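Local coordinates for protocatechuate decarboxylase (Klebsiella pneumoniae, PDB 5O3M), which decarboxylates 3,4-dihydroxybenzoic acid (protocatechuate) to catechol and is a UbiD-family enzyme dependent on prenylated flavin, captured here in its apo form, at residues Q140-D145 / V329-N334; G172-S177 / L224-N229. All blocks are in the same frame, centred on the assembly; numbering follows the deposited sequence.

Contacts 1 and 2 illustrate how one antiparallel sheet is built from pairings between distant parts of a sequence. Both belong to the UbiD Rift-related region, and along the chain contact 2 is nested within the loop that contact 1 closes. Their centres lie about 16 Å apart and their nearest atoms about 7 Å, so they do not touch; they are joined through an intervening strand: 224-230 pairs with 283-289, which pairs with 323-331. Contact 1 is the outlying member, its centre about 27 Å from that of the chain, against about 18 Å for contact 2. G172 of contact 2 lies about 8 Å from a bound pentane-1,5-diol, whose pocket includes C170 on the same strand.

Contact 1 (Q140-D145 / V329-N334); sequences QIFLAD and VTMRNN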
# COMPACT_ATOMS: atom_id res chain seq x y z
N GLN A 140 -42.63 -46.99 18.69
CA GLN A 140 -42.37 -47.98 17.67
C GLN A 140 -40.88 -48.29 17.66
O GLN A 140 -40.04 -47.38 17.79
CB GLN A 140 -42.80 -47.50 16.28
CG GLN A 140 -44.24 -47.02 16.20
CD GLN A 140 -44.56 -46.49 14.82
OE1 GLN A 140 -44.81 -47.26 13.90
NE2 GLN A 140 -44.54 -45.17 14.66
N ILE A 141 -40.56 -49.57 17.50
CA ILE A 141 -39.19 -50.07 17.54
C ILE A 141 -38.96 -50.91 16.29
O ILE A 141 -39.71 -51.86 16.04
CB ILE A 141 -38.91 -50.88 18.82
CG1 ILE A 141 -38.99 -49.99 20.06
CG2 ILE A 141 -37.57 -51.57 18.75
CD1 ILE A 141 -39.15 -50.78 21.36
N PHE A 142 -37.96 -50.55 15.50
CA PHE A 142 -37.60 -51.30 14.30
C PHE A 142 -36.19 -51.86 14.49
O PHE A 142 -35.21 -51.17 14.21
CB PHE A 142 -37.69 -50.43 13.04
CG PHE A 142 -39.07 -49.91 12.79
CD1 PHE A 142 -40.02 -50.71 12.16
CD2 PHE A 142 -39.44 -48.65 13.21
CE1 PHE A 142 -41.31 -50.25 11.95
CE2 PHE A 142 -40.72 -48.18 13.00
CZ PHE A 142 -41.66 -48.99 12.37
N LEU A 143 -36.10 -53.10 14.95
CA LEU A 143 -34.80 -53.75 15.09
C LEU A 143 -34.23 -54.09 13.71
O LEU A 143 -34.94 -54.59 12.83
CB LEU A 143 -34.93 -55.02 15.93
CG LEU A 143 -35.39 -54.77 17.36
CD1 LEU A 143 -35.50 -56.05 18.14
CD2 LEU A 143 -34.43 -53.79 18.04
N ALA A 144 -32.93 -53.82 13.55
CA ALA A 144 -32.22 -54.01 12.29
C ALA A 144 -31.88 -55.46 11.99
O ALA A 144 -31.51 -55.76 10.86
CB ALA A 144 -30.93 -53.17 12.27
N ASP A 145 -31.96 -56.36 12.98
CA ASP A 145 -31.77 -57.78 12.74
C ASP A 145 -33.05 -58.46 12.24
O ASP A 145 -33.05 -59.66 11.97
CB ASP A 145 -31.24 -58.47 14.02
CG ASP A 145 -32.30 -58.58 15.12
OD1 ASP A 145 -33.37 -57.94 15.01
OD2 ASP A 145 -32.06 -59.32 16.10
N VAL A 329 -33.99 -48.61 14.85
CA VAL A 329 -34.62 -47.30 14.71
C VAL A 329 -35.88 -47.32 15.56
O VAL A 329 -36.75 -48.19 15.37
CB VAL A 329 -34.95 -46.96 13.25
CG1 VAL A 329 -35.64 -45.58 13.19
CG2 VAL A 329 -33.71 -46.99 12.37
N THR A 330 -35.98 -46.39 16.49
CA THR A 330 -37.20 -46.19 17.25
C THR A 330 -37.80 -44.85 16.85
O THR A 330 -37.09 -43.95 16.39
CB THR A 330 -36.96 -46.26 18.77
OG1 THR A 330 -36.37 -45.04 19.23
CG2 THR A 330 -36.02 -47.42 19.11
N MET A 331 -39.11 -44.72 17.01
CA MET A 331 -39.73 -43.45 16.64
C MET A 331 -41.09 -43.32 17.31
O MET A 331 -41.64 -44.30 17.82
CB MET A 331 -39.85 -43.33 15.12
CG MET A 331 -40.70 -44.41 14.46
SD MET A 331 -40.71 -44.25 12.65
CE MET A 331 -38.99 -44.54 12.26
N ARG A 332 -41.60 -42.09 17.33
CA ARG A 332 -42.96 -41.85 17.80
C ARG A 332 -43.98 -42.35 16.78
O ARG A 332 -43.69 -42.52 15.59
CB ARG A 332 -43.20 -40.36 18.06
CG ARG A 332 -42.30 -39.73 19.10
CD ARG A 332 -42.69 -38.30 19.37
NE ARG A 332 -43.99 -38.19 20.02
CZ ARG A 332 -44.34 -37.18 20.82
NH1 ARG A 332 -43.49 -36.20 21.09
NH2 ARG A 332 -45.54 -37.18 21.39
N ASN A 333 -45.19 -42.57 17.26
CA ASN A 333 -46.30 -42.75 16.34
C ASN A 333 -46.42 -41.51 15.46
O ASN A 333 -46.20 -40.39 15.92
CB ASN A 333 -47.58 -43.01 17.13
CG ASN A 333 -47.56 -44.37 17.84
OD1 ASN A 333 -47.91 -44.48 19.02
ND2 ASN A 333 -47.14 -45.41 17.12
N ASN A 334 -46.74 -41.72 14.18
CA ASN A 334 -46.84 -40.63 13.20
C ASN A 334 -45.58 -39.77 13.21
O ASN A 334 -45.63 -38.55 13.14
CB ASN A 334 -48.08 -39.76 13.46
CG ASN A 334 -49.31 -40.59 13.84
OD1 ASN A 334 -49.86 -40.45 14.94
ND2 ASN A 334 -49.74 -41.45 12.93
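With chi1 at -53° and the chain extended beyond CG, the Q140 side chain runs over M331 toward the end of the partner strand, while M331, its CG set between backbone N and carbonyl carbon (chi1 60°), brings its sulfur toward F142. The Q140 amide is held by one bent hydrogen bond: NE2 donates to R332 O at 2.9 Å, with the acceptor close to the amide plane but the donor above the plane of the carbonyl, and an N-H angle of 132°. Beside it, M331 SD lies 3.9 Å from F142 CE2, an oblique Met-aromatic contact. V329 O sits at the ring edge of F142 and also accepts from F142 N at 2.7 Å. Q140, F142, V329 and M331 share this face; on the other, the I141 and T330 side chains lie side by side, with CG1 of I141 4.0 Å from CG2 of T330, and T330 OG1 is hydrogen-bonded to C137 O. L154, from helix 151-154, packs on F142 and V329. Reciprocal backbone pairs Q140-M331 and F142-V329 flank the non-hydrogen-bonded pair I141-T330, the regular alternation of an antiparallel beta sheet, joining the short strand 140-143 to the long strand 323-331 of the UbiD Rift-related region.

Contact 2 (G172-S177 / L224-N229); sequences GLALAS and LPITIN
L173 and N229 open an antiparallel beta pairing in the Rift-related region of the UbiD family, and it shows how a sheet can be tight at one end and looser at the other. At the tight end, the backbones of L173 and N229 exchange two hydrogen bonds, and the N229 side chain adds a third. L173 O therefore accepts twice, from N229 N at 2.8 Å and from N229 ND2 at 3.1 Å; the side-chain bond is nearly straight (170°) and lies in the plane of the amide. ND2 also donates to T227 OG1, itself hydrogen-bonded to K276 O, and N229 OD1 accepts from I278 N, so the amide is fixed in rotation by bonds at both ends. L175 CD1 rests 3.9 Å from ND2, its side chain crossing that of N229 at about a right angle. On the opposite face, A174 CB meets I228 CD1 at 3.8 Å and I226 CD1 at 3.9 Å; M202 packs on all three residues and I210 on A174 and I226. G172, which has no side chain, lets I228 CG2 approach its CA to 3.6 Å.

Toward S177 and L224 the pairing slackens. T227 N reaches L175 O at a longer 3.3 Å, and beyond it side-chain packing takes over: A176 CB touches L224 CD2. P225 and S177 are partly exposed, and S177 OG is hydrogen-bonded to E275. Where the strands part, L224, whose chi1 of -172° swings CG to the far side from N, lays CD1 3.4 Å from S177 O.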
# COMPACT_ATOMS: atom_id res chain seq x y z
N GLY A 172 -29.08 -34.45 12.79
CA GLY A 172 -28.87 -35.57 13.69
C GLY A 172 -28.08 -35.20 14.93
O GLY A 172 -26.90 -34.82 14.85
N LEU A 173 -28.71 -35.32 16.10
CA LEU A 173 -28.05 -35.02 17.37
C LEU A 173 -27.49 -36.32 17.95
O LEU A 173 -28.24 -37.20 18.39
CB LEU A 173 -29.01 -34.34 18.34
CG LEU A 173 -28.38 -33.86 19.64
CD1 LEU A 173 -27.86 -32.40 19.51
CD2 LEU A 173 -29.38 -33.99 20.78
N ALA A 174 -26.17 -36.43 17.94
CA ALA A 174 -25.49 -37.63 18.43
C ALA A 174 -25.27 -37.53 19.93
O ALA A 174 -24.81 -36.50 20.43
CB ALA A 174 -24.16 -37.82 17.70
N LEU A 175 -25.62 -38.60 20.64
CA LEU A 175 -25.18 -38.82 22.01
C LEU A 175 -24.17 -39.96 22.02
O LEU A 175 -24.32 -40.94 21.30
CB LEU A 175 -26.36 -39.17 22.93
CG LEU A 175 -27.05 -37.96 23.55
CD1 LEU A 175 -27.50 -36.98 22.48
CD2 LEU A 175 -28.21 -38.40 24.40
N ALA A 176 -23.12 -39.81 22.83
CA ALA A 176 -22.05 -40.80 22.88
C ALA A 176 -21.24 -40.59 24.15
O ALA A 176 -21.26 -39.51 24.75
CB ALA A 176 -21.15 -40.72 21.65
N SER A 177 -20.52 -41.64 24.54
CA SER A 177 -19.71 -41.67 25.76
C SER A 177 -18.34 -42.27 25.45
O SER A 177 -18.17 -43.03 24.49
CB SER A 177 -20.38 -42.51 26.87
OG SER A 177 -21.75 -42.20 27.03
N LEU A 224 -18.11 -47.99 18.71
CA LEU A 224 -18.57 -46.99 19.67
C LEU A 224 -20.08 -46.87 19.56
O LEU A 224 -20.60 -46.40 18.52
CB LEU A 224 -17.92 -45.62 19.45
CG LEU A 224 -18.26 -44.65 20.59
CD1 LEU A 224 -17.30 -44.82 21.76
CD2 LEU A 224 -18.33 -43.19 20.13
N PRO A 225 -20.83 -47.28 20.58
CA PRO A 225 -22.29 -47.16 20.52
C PRO A 225 -22.72 -45.71 20.57
O PRO A 225 -22.18 -44.89 21.32
CB PRO A 225 -22.76 -47.94 21.76
CG PRO A 225 -21.62 -47.79 22.71
CD PRO A 225 -20.37 -47.81 21.88
N ILE A 226 -23.73 -45.39 19.77
CA ILE A 226 -24.14 -44.02 19.52
C ILE A 226 -25.65 -44.03 19.30
O ILE A 226 -26.23 -45.04 18.90
CB ILE A 226 -23.36 -43.47 18.30
CG1 ILE A 226 -23.73 -42.02 17.99
CG2 ILE A 226 -23.59 -44.34 17.09
CD1 ILE A 226 -22.88 -41.44 16.89
N THR A 227 -26.29 -42.91 19.62
CA THR A 227 -27.66 -42.66 19.16
C THR A 227 -27.70 -41.34 18.40
O THR A 227 -26.99 -40.38 18.75
CB THR A 227 -28.69 -42.62 20.32
OG1 THR A 227 -28.33 -41.62 21.28
CG2 THR A 227 -28.81 -43.99 21.00
N ILE A 228 -28.52 -41.31 17.36
CA ILE A 228 -28.72 -40.13 16.52
C ILE A 228 -30.17 -39.72 16.70
O ILE A 228 -31.08 -40.43 16.24
CB ILE A 228 -28.41 -40.42 15.05
CG1 ILE A 228 -27.03 -41.10 14.89
CG2 ILE A 228 -28.57 -39.16 14.23
CD1 ILE A 228 -25.84 -40.21 15.23
N ASN A 229 -30.40 -38.58 17.33
CA ASN A 229 -31.74 -38.14 17.70
C ASN A 229 -32.19 -37.00 16.79
O ASN A 229 -31.48 -36.00 16.64
CB ASN A 229 -31.76 -37.70 19.17
CG ASN A 229 -31.31 -38.80 20.12
OD1 ASN A 229 -32.13 -39.49 20.72
ND2 ASN A 229 -30.00 -38.97 20.26